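PDB 1MBM: chymotrypsin-like serine protease from Equine arteritis virus, which probably cleaves the viral replicase polyprotein, as a small chymotrypsin-like serine endopeptidase with an added alpha/beta C-terminal extension. Local coordinates for residues Q76-Q81 / Q120-V125; E25-T30 / F60-T65; K1-V6 / P86-T91; A31-G36 / G112-A117. One frame throughout, in Å; residues are numbered along the deposited sequence.

Contact 1: residues Q76-Q81 / Q120-V125; sequences QLHFAQ and QGDAVV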
loop_
_atom_site.group_PDB
_atom_site.type_symbol
_atom_site.label_atom_id
_atom_site.label_comp_id
_atom_site.label_asym_id
_atom_site.label_seq_id
_atom_site.Cartn_x
_atom_site.Cartn_y
_atom_site.Cartn_z
ATOM N N GLN A 76 -8.717 13.777 4.532
ATOM C CA GLN A 76 -9.703 13.571 3.482
ATOM C C GLN A 76 -9.292 12.411 2.589
ATOM O O GLN A 76 -8.122 12.267 2.248
ATOM C CB GLN A 76 -9.861 14.842 2.648
ATOM C CG GLN A 76 -11.172 14.914 1.890
ATOM C CD GLN A 76 -12.339 15.271 2.787
ATOM O OE1 GLN A 76 -12.141 15.783 3.888
ATOM N NE2 GLN A 76 -13.557 15.014 2.317
ATOM N N LEU A 77 -10.253 11.571 2.228
ATOM C CA LEU A 77 -9.967 10.428 1.363
ATOM C C LEU A 77 -10.023 10.812 -0.105
ATOM O O LEU A 77 -11.063 11.256 -0.580
ATOM C CB LEU A 77 -10.976 9.300 1.613
ATOM C CG LEU A 77 -10.787 8.010 0.804
ATOM C CD1 LEU A 77 -9.394 7.441 1.008
ATOM C CD2 LEU A 77 -11.829 6.959 1.167
ATOM N N HIS A 78 -8.907 10.647 -0.814
ATOM C CA HIS A 78 -8.874 10.837 -2.261
ATOM C C HIS A 78 -8.350 9.548 -2.894
ATOM O O HIS A 78 -7.312 9.037 -2.489
ATOM C CB HIS A 78 -7.952 11.997 -2.670
ATOM C CG HIS A 78 -8.325 13.319 -2.074
ATOM N ND1 HIS A 78 -9.473 13.997 -2.424
ATOM C CD2 HIS A 78 -7.693 14.095 -1.159
ATOM C CE1 HIS A 78 -9.536 15.128 -1.744
ATOM N NE2 HIS A 78 -8.468 15.211 -0.971
ATOM N N PHE A 79 -9.081 8.997 -3.854
ATOM C CA PHE A 79 -8.579 7.856 -4.602
ATOM C C PHE A 79 -7.906 8.391 -5.866
ATOM O O PHE A 79 -8.355 9.395 -6.432
ATOM C CB PHE A 79 -9.713 6.902 -4.970
ATOM C CG PHE A 79 -10.193 6.047 -3.822
ATOM C CD1 PHE A 79 -9.316 5.624 -2.849
ATOM C CD2 PHE A 79 -11.526 5.670 -3.728
ATOM C CE1 PHE A 79 -9.754 4.818 -1.780
ATOM C CE2 PHE A 79 -11.972 4.881 -2.680
ATOM C CZ PHE A 79 -11.087 4.454 -1.703
ATOM N N ALA A 80 -6.835 7.737 -6.303
ATOM C CA ALA A 80 -6.159 8.132 -7.541
ATOM C C ALA A 80 -5.582 6.921 -8.262
ATOM O O ALA A 80 -5.211 5.923 -7.636
ATOM C CB ALA A 80 -5.057 9.161 -7.273
ATOM N N GLN A 81 -5.501 7.024 -9.581
ATOM C CA GLN A 81 -4.934 5.970 -10.404
ATOM C C GLN A 81 -3.452 5.828 -10.050
ATOM O O GLN A 81 -2.812 6.800 -9.643
ATOM C CB GLN A 81 -5.094 6.316 -11.896
ATOM C CG GLN A 81 -3.985 7.190 -12.467
ATOM C CD GLN A 81 -3.940 7.173 -13.993
ATOM O OE1 GLN A 81 -4.926 7.493 -14.644
ATOM N NE2 GLN A 81 -2.795 6.799 -14.555
ATOM N N GLN A 120 0.176 7.849 -2.772
ATOM C CA GLN A 120 1.045 8.684 -3.586
ATOM C C GLN A 120 0.496 10.096 -3.402
ATOM O O GLN A 120 -0.656 10.364 -3.732
ATOM C CB GLN A 120 1.001 8.255 -5.061
ATOM C CG GLN A 120 1.735 6.944 -5.326
ATOM C CD GLN A 120 1.853 6.586 -6.803
ATOM O OE1 GLN A 120 0.857 6.561 -7.523
ATOM N NE2 GLN A 120 3.071 6.282 -7.245
ATOM N N GLY A 121 1.310 10.984 -2.848
ATOM C CA GLY A 121 0.856 12.322 -2.524
ATOM C C GLY A 121 -0.182 12.241 -1.417
ATOM O O GLY A 121 0.038 11.583 -0.405
ATOM N N ASP A 122 -1.331 12.873 -1.631
ATOM C CA ASP A 122 -2.417 12.860 -0.659
ATOM C C ASP A 122 -3.507 11.850 -1.040
ATOM O O ASP A 122 -4.626 11.897 -0.517
ATOM C CB ASP A 122 -3.024 14.264 -0.525
ATOM C CG ASP A 122 -3.731 14.732 -1.799
ATOM O OD1 ASP A 122 -3.596 14.077 -2.855
ATOM O OD2 ASP A 122 -4.442 15.760 -1.839
ATOM N N ALA A 123 -3.181 10.933 -1.943
ATOM C CA ALA A 123 -4.202 10.030 -2.443
ATOM C C ALA A 123 -3.889 8.560 -2.253
ATOM O O ALA A 123 -2.739 8.145 -2.362
ATOM C CB ALA A 123 -4.470 10.320 -3.919
ATOM N N VAL A 124 -4.938 7.784 -1.990
ATOM C CA VAL A 124 -4.830 6.348 -1.858
ATOM C C VAL A 124 -4.932 5.729 -3.248
ATOM O O VAL A 124 -5.868 6.024 -4.002
ATOM C CB VAL A 124 -5.980 5.789 -0.981
ATOM C CG1 VAL A 124 -6.001 4.261 -1.005
ATOM C CG2 VAL A 124 -5.875 6.305 0.441
ATOM N N VAL A 125 -3.965 4.892 -3.597
ATOM C CA VAL A 125 -4.020 4.172 -4.852
ATOM C C VAL A 125 -4.519 2.736 -4.623
ATOM O O VAL A 125 -5.098 2.123 -5.524
ATOM C CB VAL A 125 -2.660 4.208 -5.611
ATOM C CG1 VAL A 125 -2.239 5.664 -5.882
ATOM C CG2 VAL A 125 -1.585 3.495 -4.818
HETATM O O HOH W 1 -5.436 12.821 1.975
HETATM O O HOH W 2 -6.510 9.843 0.546
HETATM O O HOH W 3 -5.766 3.262 -7.839
HETATM O O HOH W 4 -1.159 8.129 -7.991
#
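F79 and V124 meet through a single backbone bridge in which both chains run the same way. V124 N donates to H78 O at 2.7 Å and almost in line with that carbonyl (C=O...N angle 171°), while V124 O accepts from A80 N at 3.0 Å, so V124 is gripped on both its polar atoms. The phenyl group of F79 lies alongside the valine: its edge meets V124 CB, with CD1 3.8 Å from that atom, and CE1 touches V124 CG1. L77 CG stands over one face of that ring, near its rim. L77 reaches V124 CG2 with CD1, 3.7 Å away, its CG opposite the backbone nitrogen (chi1 -178°). On the other side of the bridge A80 CB rests on A123 CB at 3.6 Å.

Waters carry the pairing beyond the bridge. One links A80 O to V125 O, another Q81 O to Q120 OE1, and a third accepts the H78 N-H and lies close to D122 O. The type II' turn from Q120 to A123, closed by A123 N to Q120 O at 3.1 Å, sets the start of strand 123-132, and Q120 NE2 is bonded to T83 O and P86 O. The 76-81 loop, leading from strand 60-65 towards strand 85-91, thus lies beside strand 123-132, while L77 and V124 pack on W20 of strand 14-22 and F79 on L29 of strand 25-31.

Contact 2: residues E25-T30 / F60-T65; sequences EVVVLT and FAEAVT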
loop_
_atom_site.group_PDB
_atom_site.type_symbol
_atom_site.label_atom_id
_atom_site.label_comp_id
_atom_site.label_asym_id
_atom_site.label_seq_id
_atom_site.Cartn_x
_atom_site.Cartn_y
_atom_site.Cartn_z
ATOM N N GLU A 25 -18.776 11.111 6.280
ATOM C CA GLU A 25 -18.666 9.762 6.807
ATOM C C GLU A 25 -17.202 9.480 7.105
ATOM O O GLU A 25 -16.305 10.150 6.574
ATOM C CB GLU A 25 -19.284 8.723 5.855
ATOM C CG GLU A 25 -18.380 8.241 4.732
ATOM C CD GLU A 25 -19.159 7.622 3.580
ATOM O OE1 GLU A 25 -20.194 6.961 3.843
ATOM O OE2 GLU A 25 -18.738 7.796 2.414
ATOM N N VAL A 26 -16.969 8.527 8.002
ATOM C CA VAL A 26 -15.620 8.116 8.360
ATOM C C VAL A 26 -15.369 6.801 7.644
ATOM O O VAL A 26 -16.162 5.865 7.762
ATOM C CB VAL A 26 -15.477 7.980 9.886
ATOM C CG1 VAL A 26 -14.183 7.269 10.253
ATOM C CG2 VAL A 26 -15.543 9.356 10.535
ATOM N N VAL A 27 -14.293 6.744 6.864
ATOM C CA VAL A 27 -14.011 5.582 6.033
ATOM C C VAL A 27 -12.809 4.793 6.536
ATOM O O VAL A 27 -11.765 5.366 6.849
ATOM C CB VAL A 27 -13.745 6.003 4.575
ATOM C CG1 VAL A 27 -13.561 4.776 3.680
ATOM C CG2 VAL A 27 -14.881 6.867 4.064
ATOM N N VAL A 28 -12.961 3.478 6.604
ATOM C CA VAL A 28 -11.887 2.605 7.063
ATOM C C VAL A 28 -11.497 1.617 5.961
ATOM O O VAL A 28 -12.316 0.826 5.523
ATOM C CB VAL A 28 -12.323 1.834 8.340
ATOM C CG1 VAL A 28 -11.224 0.857 8.807
ATOM C CG2 VAL A 28 -12.710 2.815 9.460
ATOM N N LEU A 29 -10.242 1.642 5.538
ATOM C CA LEU A 29 -9.752 0.718 4.504
ATOM C C LEU A 29 -8.812 -0.343 5.056
ATOM O O LEU A 29 -8.034 -0.068 5.960
ATOM C CB LEU A 29 -8.986 1.473 3.427
ATOM C CG LEU A 29 -9.673 2.684 2.815
ATOM C CD1 LEU A 29 -8.735 3.354 1.802
ATOM C CD2 LEU A 29 -11.006 2.288 2.180
ATOM N N THR A 30 -8.870 -1.539 4.478
ATOM C CA THR A 30 -7.980 -2.646 4.831
ATOM C C THR A 30 -8.095 -3.684 3.713
ATOM O O THR A 30 -8.698 -3.404 2.661
ATOM C CB THR A 30 -8.323 -3.248 6.247
ATOM O OG1 THR A 30 -7.326 -4.196 6.654
ATOM C CG2 THR A 30 -9.628 -4.073 6.226
ATOM N N PHE A 60 -9.587 -5.452 -1.900
ATOM C CA PHE A 60 -9.793 -4.093 -1.367
ATOM C C PHE A 60 -11.054 -4.070 -0.502
ATOM O O PHE A 60 -12.133 -4.372 -0.998
ATOM C CB PHE A 60 -9.966 -3.077 -2.511
ATOM C CG PHE A 60 -10.024 -1.640 -2.041
ATOM C CD1 PHE A 60 -11.233 -1.064 -1.661
ATOM C CD2 PHE A 60 -8.866 -0.873 -1.968
ATOM C CE1 PHE A 60 -11.294 0.263 -1.229
ATOM C CE2 PHE A 60 -8.919 0.444 -1.533
ATOM C CZ PHE A 60 -10.134 1.012 -1.165
ATOM N N ALA A 61 -10.921 -3.712 0.775
ATOM C CA ALA A 61 -12.061 -3.703 1.700
ATOM C C ALA A 61 -12.316 -2.329 2.316
ATOM O O ALA A 61 -11.411 -1.702 2.848
ATOM C CB ALA A 61 -11.857 -4.739 2.803
ATOM N N GLU A 62 -13.558 -1.872 2.263
ATOM C CA GLU A 62 -13.898 -0.557 2.790
ATOM C C GLU A 62 -15.099 -0.603 3.725
ATOM O O GLU A 62 -16.148 -1.164 3.374
ATOM C CB GLU A 62 -14.197 0.406 1.624
ATOM C CG GLU A 62 -14.876 1.710 2.021
ATOM C CD GLU A 62 -15.244 2.556 0.803
ATOM O OE1 GLU A 62 -14.343 2.933 0.043
ATOM O OE2 GLU A 62 -16.435 2.829 0.597
ATOM N N ALA A 63 -14.946 0.006 4.901
ATOM C CA ALA A 63 -16.045 0.155 5.854
ATOM C C ALA A 63 -16.332 1.628 6.059
ATOM O O ALA A 63 -15.448 2.472 5.882
ATOM C CB ALA A 63 -15.684 -0.471 7.202
ATOM N N VAL A 64 -17.569 1.937 6.426
ATOM C CA VAL A 64 -17.939 3.304 6.754
ATOM C C VAL A 64 -18.532 3.350 8.156
ATOM O O VAL A 64 -19.145 2.382 8.622
ATOM C CB VAL A 64 -18.916 3.942 5.736
ATOM C CG1 VAL A 64 -18.290 3.999 4.353
ATOM C CG2 VAL A 64 -20.252 3.207 5.711
ATOM N N THR A 65 -18.284 4.453 8.847
ATOM C CA THR A 65 -18.832 4.681 10.174
ATOM C C THR A 65 -18.974 6.189 10.324
ATOM O O THR A 65 -18.906 6.907 9.328
ATOM C CB THR A 65 -17.976 4.000 11.299
ATOM O OG1 THR A 65 -18.472 4.386 12.579
ATOM C CG2 THR A 65 -16.548 4.498 11.321
#
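L29 reaches across to F60 and E62 from the face of the sheet it shares with V27, E62 and V64. Its CB lies 4.0 Å from A61 O; CG, anti to the carbonyl carbon (chi1 -51°), carries the branch over the neighbouring strand. There CD1 touches F60 CZ, and CD2 touches both F60 CZ and E62 CB, each at 3.7 Å and roughly at right angles, with the leucine and glutamate running side by side. Beyond CB, E62 CG also meets V27 CG1 at 3.7 Å. The glutamate ends at R22, whose NH2 forms a salt bridge with OE2; R22 NE holds E25 OE2 likewise, a shared cation that would be expected to ease the nearness of the two acids. E25 OE1 lies against V64 CG1.

Strands 25-30 and 60-65 are central neighbours in the six-stranded antiparallel barrel, the first of the two barrels of a chymotrypsin-like fold. V26 with T65, V28 with A63 and T30 with A61 are the hydrogen-bonded pairs; V28 N to A63 O is nearly straight, at 2.8 Å and 176°. These six residues turn to the opposite face, where V28 packs on L52, and T30 and A63 on F54, of strand 48-57.

Contact 3: residues K1-V6 / P86-T91; sequences KARGNV and PASWCT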
loop_
_atom_site.group_PDB
_atom_site.type_symbol
_atom_site.label_atom_id
_atom_site.label_comp_id
_atom_site.label_asym_id
_atom_site.label_seq_id
_atom_site.Cartn_x
_atom_site.Cartn_y
_atom_site.Cartn_z
ATOM N N LYS A 1 7.537 5.272 13.679
ATOM C CA LYS A 1 6.213 5.819 14.109
ATOM C C LYS A 1 5.240 5.906 12.926
ATOM O O LYS A 1 5.548 6.506 11.891
ATOM C CB LYS A 1 6.393 7.173 14.817
ATOM C CG LYS A 1 5.107 7.942 15.082
ATOM C CD LYS A 1 5.017 9.195 14.219
ATOM C CE LYS A 1 5.504 10.423 14.979
ATOM N NZ LYS A 1 4.579 10.780 16.096
ATOM N N ALA A 2 4.072 5.294 13.087
ATOM C CA ALA A 2 3.057 5.267 12.035
ATOM C C ALA A 2 2.343 6.598 11.845
ATOM O O ALA A 2 2.379 7.463 12.709
ATOM C CB ALA A 2 2.039 4.176 12.320
ATOM N N ARG A 3 1.692 6.765 10.700
ATOM C CA ARG A 3 0.885 7.957 10.471
ATOM C C ARG A 3 -0.294 7.922 11.446
ATOM O O ARG A 3 -0.712 6.846 11.893
ATOM C CB ARG A 3 0.365 8.005 9.044
ATOM C CG ARG A 3 1.380 8.381 8.004
ATOM C CD ARG A 3 0.813 8.279 6.591
ATOM N NE ARG A 3 1.820 8.554 5.581
ATOM C CZ ARG A 3 1.585 9.223 4.465
ATOM N NH1 ARG A 3 0.372 9.690 4.216
ATOM N NH2 ARG A 3 2.565 9.436 3.608
ATOM N N GLY A 4 -0.816 9.103 11.763
ATOM C CA GLY A 4 -1.879 9.277 12.736
ATOM C C GLY A 4 -3.183 8.565 12.450
ATOM O O GLY A 4 -3.939 8.253 13.380
ATOM N N ASN A 5 -3.438 8.287 11.174
ATOM C CA ASN A 5 -4.669 7.613 10.772
ATOM C C ASN A 5 -4.504 6.110 10.479
ATOM O O ASN A 5 -5.371 5.484 9.867
ATOM C CB ASN A 5 -5.277 8.328 9.565
ATOM C CG ASN A 5 -4.492 8.078 8.281
ATOM O OD1 ASN A 5 -3.259 8.040 8.289
ATOM N ND2 ASN A 5 -5.206 7.893 7.176
ATOM N N VAL A 6 -3.409 5.527 10.947
ATOM C CA VAL A 6 -3.151 4.117 10.702
ATOM C C VAL A 6 -3.456 3.273 11.935
ATOM O O VAL A 6 -3.041 3.605 13.039
ATOM C CB VAL A 6 -1.698 3.896 10.233
ATOM C CG1 VAL A 6 -1.347 2.398 10.178
ATOM C CG2 VAL A 6 -1.494 4.555 8.877
ATOM N N PRO A 86 7.548 6.387 -6.800
ATOM C CA PRO A 86 7.540 6.043 -5.382
ATOM C C PRO A 86 6.126 6.095 -4.790
ATOM O O PRO A 86 5.274 6.839 -5.252
ATOM C CB PRO A 86 8.412 7.140 -4.759
ATOM C CG PRO A 86 8.325 8.275 -5.755
ATOM C CD PRO A 86 8.364 7.587 -7.072
ATOM N N ALA A 87 5.888 5.273 -3.780
ATOM C CA ALA A 87 4.628 5.271 -3.058
ATOM C C ALA A 87 4.940 4.894 -1.623
ATOM O O ALA A 87 5.961 4.258 -1.347
ATOM C CB ALA A 87 3.629 4.294 -3.675
ATOM N N SER A 88 4.085 5.317 -0.705
ATOM C CA SER A 88 4.287 5.011 0.696
ATOM C C SER A 88 3.290 3.956 1.128
ATOM O O SER A 88 2.086 4.110 0.913
ATOM C CB SER A 88 4.109 6.270 1.562
ATOM O OG SER A 88 5.128 7.238 1.334
ATOM N N TRP A 89 3.816 2.873 1.696
ATOM C CA TRP A 89 3.026 1.825 2.317
ATOM C C TRP A 89 2.906 2.270 3.767
ATOM O O TRP A 89 3.898 2.301 4.486
ATOM C CB TRP A 89 3.772 0.481 2.266
ATOM C CG TRP A 89 3.500 -0.351 1.032
ATOM C CD1 TRP A 89 2.838 -1.546 0.981
ATOM C CD2 TRP A 89 3.912 -0.070 -0.309
ATOM N NE1 TRP A 89 2.790 -2.012 -0.313
ATOM C CE2 TRP A 89 3.440 -1.126 -1.127
ATOM C CE3 TRP A 89 4.609 0.983 -0.916
ATOM C CZ2 TRP A 89 3.663 -1.171 -2.501
ATOM C CZ3 TRP A 89 4.822 0.940 -2.288
ATOM C CH2 TRP A 89 4.347 -0.129 -3.066
ATOM N N CYS A 90 1.698 2.627 4.189
ATOM C CA CYS A 90 1.485 3.189 5.522
ATOM C C CYS A 90 1.246 2.108 6.563
ATOM O O CYS A 90 0.106 1.855 6.950
ATOM C CB CYS A 90 0.316 4.180 5.500
ATOM S SG CYS A 90 0.486 5.477 4.235
ATOM N N THR A 91 2.323 1.476 7.019
ATOM C CA THR A 91 2.177 0.394 7.987
ATOM C C THR A 91 2.016 0.925 9.402
ATOM O O THR A 91 2.209 2.115 9.671
ATOM C CB THR A 91 3.375 -0.581 7.926
ATOM O OG1 THR A 91 4.481 -0.056 8.676
ATOM C CG2 THR A 91 3.908 -0.695 6.512
HETATM O O HOH W 5 2.302 4.756 8.848
#
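The guanidinium group of R3 lies with one face over C90 SG, the sulfur 3.6 Å above its plane and displaced towards the rim. Contact runs along the end of the arginine, from CD to NE to CZ, with NE 3.6 Å from SG. The side chain is extended from CG to NE (chi2 175°), which carries the flat group past the cysteine towards S88, where NH2 comes obliquely within 4.1 Å of OG. A salt bridge from NE to D95 OD2, on strand 94-100, holds the group over the sulfur. V6 approaches C90 from another direction: its CG2 touches CB at 3.8 Å, and CG1 rests on the backbone oxygens of both C90 and T91.

The segment 1-6 is the N-terminal arm of the chain, leading into the first strand of the N-terminal barrel, whereas strand 85-91 belongs to the second, so the arm spans the two barrels of the chymotrypsin-like fold. A type I turn from R3 to V6, closed by V6 N to R3 O at 3.1 Å, folds the arm back and brings both side chains to the same cysteine. C90 in turn sits at the centre of an inverse gamma turn. Next to it T91 O is covered by A2 CB at 3.4 Å and accepts a hydrogen bond from a water, which in turn accepts the R3 N-H; both of that water's bonds, to T91 O and to R3 N, measure 2.8 Å.

Contact 4: residues A31-G36 / G112-A117; sequences ASHVVG and GDSGSA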
loop_
_atom_site.group_PDB
_atom_site.type_symbol
_atom_site.label_atom_id
_atom_site.label_comp_id
_atom_site.label_asym_id
_atom_site.label_seq_id
_atom_site.Cartn_x
_atom_site.Cartn_y
_atom_site.Cartn_z
ATOM N N ALA A 31 -7.490 -4.853 3.917
ATOM C CA ALA A 31 -7.522 -5.927 2.926
ATOM C C ALA A 31 -8.640 -6.925 3.235
ATOM O O ALA A 31 -8.862 -7.279 4.391
ATOM C CB ALA A 31 -6.181 -6.646 2.870
ATOM N N SER A 32 -9.320 -7.394 2.195
ATOM C CA SER A 32 -10.418 -8.351 2.371
ATOM C C SER A 32 -9.996 -9.651 3.069
ATOM O O SER A 32 -10.732 -10.179 3.898
ATOM C CB SER A 32 -11.067 -8.669 1.026
ATOM O OG SER A 32 -11.463 -7.471 0.377
ATOM N N HIS A 33 -8.816 -10.170 2.745
ATOM C CA HIS A 33 -8.394 -11.434 3.348
ATOM C C HIS A 33 -8.052 -11.278 4.842
ATOM O O HIS A 33 -8.032 -12.253 5.581
ATOM C CB HIS A 33 -7.249 -12.079 2.565
ATOM C CG HIS A 33 -5.924 -11.414 2.762
ATOM N ND1 HIS A 33 -5.534 -10.307 2.039
ATOM C CD2 HIS A 33 -4.891 -11.711 3.586
ATOM C CE1 HIS A 33 -4.322 -9.943 2.419
ATOM N NE2 HIS A 33 -3.911 -10.776 3.358
ATOM N N VAL A 34 -7.779 -10.050 5.274
ATOM C CA VAL A 34 -7.584 -9.763 6.689
ATOM C C VAL A 34 -8.949 -9.825 7.390
ATOM O O VAL A 34 -9.081 -10.377 8.492
ATOM C CB VAL A 34 -6.938 -8.381 6.889
ATOM C CG1 VAL A 34 -7.084 -7.909 8.338
ATOM C CG2 VAL A 34 -5.468 -8.425 6.474
ATOM N N VAL A 35 -9.962 -9.266 6.730
ATOM C CA VAL A 35 -11.339 -9.283 7.233
ATOM C C VAL A 35 -11.882 -10.711 7.316
ATOM O O VAL A 35 -12.261 -11.187 8.388
ATOM C CB VAL A 35 -12.265 -8.421 6.332
ATOM C CG1 VAL A 35 -13.697 -8.537 6.773
ATOM C CG2 VAL A 35 -11.831 -6.963 6.370
ATOM N N GLY A 36 -11.898 -11.407 6.183
ATOM C CA GLY A 36 -12.408 -12.767 6.143
ATOM C C GLY A 36 -13.840 -12.811 5.649
ATOM O O GLY A 36 -14.533 -11.795 5.654
ATOM N N GLY A 112 1.654 -8.972 8.690
ATOM C CA GLY A 112 0.903 -7.972 9.433
ATOM C C GLY A 112 0.650 -6.655 8.703
ATOM O O GLY A 112 -0.230 -5.883 9.103
ATOM N N ASP A 113 1.396 -6.401 7.622
ATOM C CA ASP A 113 1.237 -5.165 6.857
ATOM C C ASP A 113 0.124 -5.256 5.827
ATOM O O ASP A 113 -0.157 -4.265 5.151
ATOM C CB ASP A 113 2.518 -4.789 6.105
ATOM C CG ASP A 113 3.682 -4.478 7.024
ATOM O OD1 ASP A 113 3.459 -3.985 8.149
ATOM O OD2 ASP A 113 4.867 -4.691 6.686
ATOM N N SER A 114 -0.479 -6.435 5.670
ATOM C CA SER A 114 -1.587 -6.579 4.723
ATOM C C SER A 114 -2.675 -5.580 5.097
ATOM O O SER A 114 -3.004 -5.419 6.271
ATOM C CB SER A 114 -2.135 -8.009 4.724
ATOM O OG SER A 114 -1.266 -8.875 4.006
ATOM N N GLY A 115 -3.203 -4.886 4.101
ATOM C CA GLY A 115 -4.219 -3.887 4.350
ATOM C C GLY A 115 -3.727 -2.454 4.455
ATOM O O GLY A 115 -4.550 -1.536 4.416
ATOM N N SER A 116 -2.415 -2.255 4.624
ATOM C CA SER A 116 -1.846 -0.906 4.693
ATOM C C SER A 116 -2.246 -0.105 3.462
ATOM O O SER A 116 -2.235 -0.622 2.346
ATOM C CB SER A 116 -0.304 -0.922 4.766
ATOM O OG SER A 116 0.186 -1.696 5.867
ATOM N N ALA A 117 -2.598 1.155 3.661
ATOM C CA ALA A 117 -2.929 2.007 2.527
ATOM C C ALA A 117 -1.631 2.225 1.782
ATOM O O ALA A 117 -0.571 2.348 2.400
ATOM C CB ALA A 117 -3.490 3.343 2.996
HETATM O O HOH W 6 -1.387 -11.764 4.894
#
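A31 and G115 lie backbone against backbone, with A31 N only 3.4 Å from G115 CA. A31 is the N-cap of the short helix 32-35, and its carbonyl receives V35 N. G115 occupies the third position of a type II turn from D113 to S116, where its positive phi (97°) is at home. G115, with no side chain, lets its CA come this close to A31 N; A31 N, buried here, finds no hydrogen-bond partner. The turn is closed by D113 O, which accepts from both S116 N and S116 OG, the latter at 2.7 Å.

The side chains that meet beside this backbone contact are H33 and S114, which with D59 have the arrangement of the Ser-His-Asp triad and are probably the catalytic residues of this chymotrypsin-like proteinase. The serine lies in a GDSGS sequence, and the backbone of G112 to S114 would be expected to form the oxyanion hole, a region that adopts alternate conformations in this enzyme.

H33 CG sits between the backbone N and the carbonyl carbon (chi1 75°), swinging the imidazole towards the serine. S114 OG lies at the ring's edge, in its plane, 3.3 Å from NE2. A water in the same plane joins the two, 3.1 Å from H33 NE2 and 3.0 Å from S114 OG. The other ring nitrogen, H33 ND1, is hydrogen-bonded to D59 OD1, which fixes the ring's rotation. V34 CG2 lies over one face of the imidazole, towards its rim, and also touches S114 CB at 3.8 Å.

In the fold
Contact 2 lies within the first barrel, while contacts 1, 3 and 4 join parts of the first half of the chain to the second barrel. Contact 4 is centred about 12 Å from contact 2: strand 25-31 runs into helix 32-35, so the barrel carries the probable catalytic histidine to the serine loop. Contact 1, its centre about 14 Å from that of contact 2, meets it through F79 and F60. Contacts 3 and 4 join where C90 N and A117 O probably hydrogen-bond. Along the chain contact 2 closes before contact 1 opens and is nested within contact 3; the other pairs interlace; contact 4 unites probable catalytic residues of both barrels, consistent with an active site between them.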